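Local coordinates for short chain dehydrogenase/reductase (Acinetobacter baumannii, PDB 4IUY), which is probably an NAD(P)-dependent oxidoreductase of the short-chain dehydrogenase/reductase family whose substrate is unknown, at residues N162-L167 with A205-Y210; I166-T171 with G260-V265. All coordinates share one frame; numbering follows the deposited sequence.

Contact 1 of 2, residues N162-L167 with A205-Y210; sequences NITSIL and AIAPGY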
loop_
_atom_site.group_PDB
_atom_site.type_symbol
_atom_site.label_atom_id
_atom_site.label_comp_id
_atom_site.label_asym_id
_atom_site.label_seq_id
_atom_site.Cartn_x
_atom_site.Cartn_y
_atom_site.Cartn_z
ATOM N N ASN D 162 -5.633 17.634 -3.755
ATOM C CA ASN D 162 -6.471 17.261 -2.617
ATOM C C ASN D 162 -5.669 17.218 -1.345
ATOM O O ASN D 162 -4.670 16.512 -1.247
ATOM C CB ASN D 162 -7.142 15.887 -2.848
ATOM C CG ASN D 162 -8.183 15.922 -3.982
ATOM O OD1 ASN D 162 -8.916 16.903 -4.119
ATOM N ND2 ASN D 162 -8.246 14.859 -4.791
ATOM N N ILE D 163 -6.081 17.982 -0.352
ATOM C CA ILE D 163 -5.419 17.828 0.918
ATOM C C ILE D 163 -6.068 16.666 1.648
ATOM O O ILE D 163 -7.239 16.731 2.049
ATOM C CB ILE D 163 -5.463 19.083 1.777
ATOM C CG1 ILE D 163 -5.015 20.294 0.967
ATOM C CG2 ILE D 163 -4.584 18.876 3.000
ATOM C CD1 ILE D 163 -3.673 20.128 0.334
ATOM N N THR D 164 -5.322 15.575 1.784
ATOM C CA THR D 164 -5.847 14.456 2.552
ATOM C C THR D 164 -5.321 14.529 3.990
ATOM O O THR D 164 -5.658 15.450 4.719
ATOM C CB THR D 164 -5.569 13.092 1.849
ATOM O OG1 THR D 164 -4.159 12.844 1.714
ATOM C CG2 THR D 164 -6.243 13.098 0.470
ATOM N N SER D 165 -4.484 13.568 4.366
ATOM C CA SER D 165 -4.010 13.369 5.733
ATOM C C SER D 165 -3.266 12.039 5.741
ATOM O O SER D 165 -3.594 11.130 4.970
ATOM C CB SER D 165 -5.195 13.251 6.695
ATOM O OG SER D 165 -4.783 12.835 7.993
ATOM N N ILE D 166 -2.287 11.894 6.617
ATOM C CA ILE D 166 -1.642 10.592 6.758
ATOM C C ILE D 166 -2.635 9.578 7.293
ATOM O O ILE D 166 -2.428 8.379 7.197
ATOM C CB ILE D 166 -0.380 10.633 7.621
ATOM C CG1 ILE D 166 -0.684 11.144 9.024
ATOM C CG2 ILE D 166 0.700 11.473 6.958
ATOM C CD1 ILE D 166 0.550 11.003 9.980
ATOM N N LEU D 167 -3.733 10.078 7.844
ATOM C CA LEU D 167 -4.822 9.220 8.297
ATOM C C LEU D 167 -5.599 8.574 7.156
ATOM O O LEU D 167 -6.520 7.809 7.377
ATOM C CB LEU D 167 -5.768 9.991 9.209
ATOM C CG LEU D 167 -5.090 10.311 10.550
ATOM C CD1 LEU D 167 -6.043 11.023 11.454
ATOM C CD2 LEU D 167 -4.541 9.030 11.235
ATOM N N ALA D 205 -2.482 14.466 -4.467
ATOM C CA ALA D 205 -2.841 14.691 -3.079
ATOM C C ALA D 205 -1.635 15.032 -2.227
ATOM O O ALA D 205 -0.529 14.595 -2.493
ATOM C CB ALA D 205 -3.568 13.430 -2.505
ATOM N N ILE D 206 -1.873 15.808 -1.183
ATOM C CA ILE D 206 -0.893 16.026 -0.148
ATOM C C ILE D 206 -1.471 15.562 1.179
ATOM O O ILE D 206 -2.607 15.919 1.528
ATOM C CB ILE D 206 -0.519 17.505 -0.048
ATOM C CG1 ILE D 206 0.180 17.919 -1.349
ATOM C CG2 ILE D 206 0.380 17.725 1.185
ATOM C CD1 ILE D 206 0.378 19.415 -1.520
ATOM N N ALA D 207 -0.693 14.760 1.902
ATOM C CA ALA D 207 -1.117 14.174 3.166
ATOM C C ALA D 207 -0.262 14.710 4.314
ATOM O O ALA D 207 0.812 14.197 4.588
ATOM C CB ALA D 207 -1.011 12.634 3.099
ATOM N N PRO D 208 -0.738 15.757 4.987
ATOM C CA PRO D 208 0.023 16.300 6.112
ATOM C C PRO D 208 -0.051 15.362 7.310
ATOM O O PRO D 208 -1.067 14.679 7.458
ATOM C CB PRO D 208 -0.733 17.598 6.453
ATOM C CG PRO D 208 -1.675 17.820 5.318
ATOM C CD PRO D 208 -1.995 16.492 4.768
ATOM N N GLY D 209 0.986 15.353 8.151
ATOM C CA GLY D 209 0.891 14.744 9.473
ATOM C C GLY D 209 0.176 15.679 10.435
ATOM O O GLY D 209 -0.577 16.531 10.002
ATOM N N TYR D 210 0.416 15.545 11.734
ATOM C CA TYR D 210 -0.208 16.424 12.706
ATOM C C TYR D 210 0.419 17.801 12.703
ATOM O O TYR D 210 1.612 17.969 12.950
ATOM C CB TYR D 210 -0.161 15.829 14.109
ATOM C CG TYR D 210 -1.061 14.631 14.285
ATOM C CD1 TYR D 210 -2.391 14.784 14.671
ATOM C CD2 TYR D 210 -0.594 13.347 14.054
ATOM C CE1 TYR D 210 -3.222 13.672 14.836
ATOM C CE2 TYR D 210 -1.419 12.238 14.206
ATOM C CZ TYR D 210 -2.713 12.399 14.600
ATOM O OH TYR D 210 -3.499 11.281 14.740
#
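Ile206 pairs with the chain around Ile163, a worked example of how two parallel strands are tied. Its N donates to Asn162 O at 2.9 Å and its O accepts from Thr164 N at 2.7 Å, so both peptide groups of Ile206 are used. Beyond Ile163 the chain leaves the strand, yet Ile166 N still reaches Pro208 O at 3.2 Å, now from above the carbonyl plane, 39° out of it.

Apolar contact follows the same path. With Ile163 CG1 beside the backbone N (chi1 -50°), CG2 falls anti to it and meets Pro208 CG at 3.9 Å; the two side chains cross at about a right angle. Ala207 CB presses on the turn, 3.5 Å from Ser165 C and also against Thr164 OG1, whose hydrogen bond goes to Glu262. At the far end Ile166 CD1 rests on Gly209 CA at 3.8 Å.

One polar side chain organises the bend: Ser165 OG accepts from Leu167 N at 3.0 Å, an ST turn. Ser165 itself sits next to Tyr178, at the spacing of the serine and tyrosine of the short-chain dehydrogenase active site, and Pro208-Gly209 resembles the family's Pro-Gly motif at the end of strand 202-208.

A main-chain bond that outlasts the sheet pairing thus ties the probable catalytic serine's turn to the neighbouring strand end, with the small Ala207 and Gly209 probably allowing the close approach.

Contact 2 of 2, residues I166-T171 with G260-V265; sequences ILSQST and GIEIKV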
loop_
_atom_site.group_PDB
_atom_site.type_symbol
_atom_site.label_atom_id
_atom_site.label_comp_id
_atom_site.label_asym_id
_atom_site.label_seq_id
_atom_site.Cartn_x
_atom_site.Cartn_y
_atom_site.Cartn_z
ATOM N N ILE D 166 -2.287 11.894 6.617
ATOM C CA ILE D 166 -1.642 10.592 6.758
ATOM C C ILE D 166 -2.635 9.578 7.293
ATOM O O ILE D 166 -2.428 8.379 7.197
ATOM C CB ILE D 166 -0.380 10.633 7.621
ATOM C CG1 ILE D 166 -0.684 11.144 9.024
ATOM C CG2 ILE D 166 0.700 11.473 6.958
ATOM C CD1 ILE D 166 0.550 11.003 9.980
ATOM N N LEU D 167 -3.733 10.078 7.844
ATOM C CA LEU D 167 -4.822 9.220 8.297
ATOM C C LEU D 167 -5.599 8.574 7.156
ATOM O O LEU D 167 -6.520 7.809 7.377
ATOM C CB LEU D 167 -5.768 9.991 9.209
ATOM C CG LEU D 167 -5.090 10.311 10.550
ATOM C CD1 LEU D 167 -6.043 11.023 11.454
ATOM C CD2 LEU D 167 -4.541 9.030 11.235
ATOM N N SER D 168 -5.237 8.893 5.927
ATOM C CA SER D 168 -5.836 8.218 4.796
ATOM C C SER D 168 -5.277 6.781 4.734
ATOM O O SER D 168 -5.900 5.912 4.151
ATOM C CB SER D 168 -5.562 8.990 3.507
ATOM O OG SER D 168 -4.190 8.934 3.165
ATOM N N GLN D 169 -4.121 6.535 5.367
ATOM C CA GLN D 169 -3.554 5.180 5.414
ATOM C C GLN D 169 -3.192 4.716 6.821
ATOM O O GLN D 169 -3.162 3.540 7.083
ATOM C CB GLN D 169 -2.311 5.057 4.524
ATOM C CG GLN D 169 -2.522 5.383 3.047
ATOM C CD GLN D 169 -1.275 5.117 2.213
ATOM O OE1 GLN D 169 -0.265 5.820 2.327
ATOM N NE2 GLN D 169 -1.337 4.092 1.384
ATOM N N SER D 170 -2.876 5.646 7.708
ATOM C CA SER D 170 -2.608 5.309 9.097
ATOM C C SER D 170 -3.906 5.415 9.917
ATOM O O SER D 170 -4.909 5.988 9.471
ATOM C CB SER D 170 -1.573 6.269 9.673
ATOM O OG SER D 170 -0.421 6.288 8.859
ATOM N N THR D 171 -3.882 4.875 11.123
ATOM C CA THR D 171 -5.038 4.949 11.999
ATOM C C THR D 171 -4.737 5.768 13.225
ATOM O O THR D 171 -3.568 5.959 13.621
ATOM C CB THR D 171 -5.479 3.576 12.538
ATOM O OG1 THR D 171 -4.483 3.124 13.461
ATOM C CG2 THR D 171 -5.660 2.526 11.434
ATOM N N GLY D 260 -1.968 11.325 -9.831
ATOM C CA GLY D 260 -2.477 10.181 -9.095
ATOM C C GLY D 260 -1.698 9.769 -7.864
ATOM O O GLY D 260 -1.810 8.628 -7.433
ATOM N N ILE D 261 -0.912 10.678 -7.293
ATOM C CA ILE D 261 -0.071 10.316 -6.162
ATOM C C ILE D 261 -0.456 11.080 -4.914
ATOM O O ILE D 261 -1.123 12.113 -4.982
ATOM C CB ILE D 261 1.452 10.538 -6.449
ATOM C CG1 ILE D 261 1.814 12.009 -6.336
ATOM C CG2 ILE D 261 1.845 9.984 -7.834
ATOM C CD1 ILE D 261 3.281 12.238 -6.202
ATOM N N GLU D 262 -0.015 10.568 -3.771
ATOM C CA GLU D 262 -0.187 11.262 -2.512
ATOM C C GLU D 262 1.193 11.433 -1.890
ATOM O O GLU D 262 1.898 10.456 -1.623
ATOM C CB GLU D 262 -1.115 10.475 -1.582
ATOM C CG GLU D 262 -1.292 11.096 -0.203
ATOM C CD GLU D 262 -2.000 10.160 0.774
ATOM O OE1 GLU D 262 -1.407 9.118 1.174
ATOM O OE2 GLU D 262 -3.133 10.487 1.171
ATOM N N ILE D 263 1.582 12.684 -1.706
ATOM C CA ILE D 263 2.837 13.054 -1.054
ATOM C C ILE D 263 2.592 13.270 0.446
ATOM O O ILE D 263 1.879 14.210 0.853
ATOM C CB ILE D 263 3.397 14.353 -1.666
ATOM C CG1 ILE D 263 3.690 14.160 -3.160
ATOM C CG2 ILE D 263 4.639 14.832 -0.899
ATOM C CD1 ILE D 263 4.280 15.427 -3.855
ATOM N N LYS D 264 3.174 12.401 1.262
ATOM C CA LYS D 264 3.063 12.521 2.715
ATOM C C LYS D 264 4.066 13.527 3.216
ATOM O O LYS D 264 5.212 13.521 2.786
ATOM C CB LYS D 264 3.258 11.177 3.410
ATOM C CG LYS D 264 2.185 10.144 3.048
ATOM C CD LYS D 264 2.443 8.825 3.766
ATOM C CE LYS D 264 3.705 8.170 3.257
ATOM N NZ LYS D 264 4.022 6.961 4.064
ATOM N N VAL D 265 3.615 14.431 4.077
ATOM C CA VAL D 265 4.505 15.416 4.685
ATOM C C VAL D 265 4.302 15.278 6.185
ATOM O O VAL D 265 3.346 15.831 6.765
ATOM C CB VAL D 265 4.181 16.864 4.170
ATOM C CG1 VAL D 265 5.128 17.861 4.729
ATOM C CG2 VAL D 265 4.220 16.930 2.623
HETATM O O HOH W 1 1.491 5.466 4.870
#
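Glu262 reaches from its strand to Ser168, bringing OE2 within 2.7 Å of Ser168 OG. Its chain is stretched to do so, with CG anti to the backbone N (chi1 177°) and CD anti again beyond it. Ser165 O competes as an acceptor for the single proton of Ser168 OG, so the bond to the carboxylate is tentative. The other oxygen, OE1, forms a salt bridge with Arg186, and Thr164 adds a hydroxyl to OE2; with both oxygens engaged, the rotation of the carboxylate is probably fixed. Gln169 and Glu262 run antiparallel alongside each other, Gln169 OE1 to Glu262 OE1 3.7 Å, with the amide turned 68° from the carboxylate.

Ile166 supplies the apolar part. Its CG2 branch lies 4.4 Å from Lys264 CB, a loose touch against the root of the lysine chain. Its carbonyl meanwhile receives two backbone bonds, from Gln169 N at 3.1 Å and Ser170 N at 2.8 Å, the first closing the 3-10 turn that presents Ser168 and Gln169, the second a wider one.

Lys264 completes the contact through solvent. A single water accepts from NZ at 3.0 Å and donates to Gln169 OE1 at 3.1 Å, bridging the two segments, while NZ also bonds Ser270.

In the fold, the loop between strand 159-163 and helix 176-196 thereby reaches over strand 202-208, whose Ala205 and Ala207 lie against Glu262, to strand 262-265 at the edge of this chain's sheet. Helix 176-196 flanks the polar side through Arg186, and a third subunit packs against Ile263.

Contacts 1 and 2 show one loop serving two strands: they share Ile166 and Leu167, and their centres lie about 5 Å apart. Thr164 OG1 is 2.6 Å from Glu262 OE2, probably a hydrogen bond, so a polar side chain of contact 1 probably helps position the carboxylate at the heart of contact 2. Backbone pairing continues the link, with Ala205 N 2.8 Å from Ile261 O. Ser165, in contact 1, with Tyr178 and Lys182 of helix 176-196, matches the family's Ser-Tyr-Lys set; contact 2 is consistent with a second shell behind that site, in a structure without cofactor.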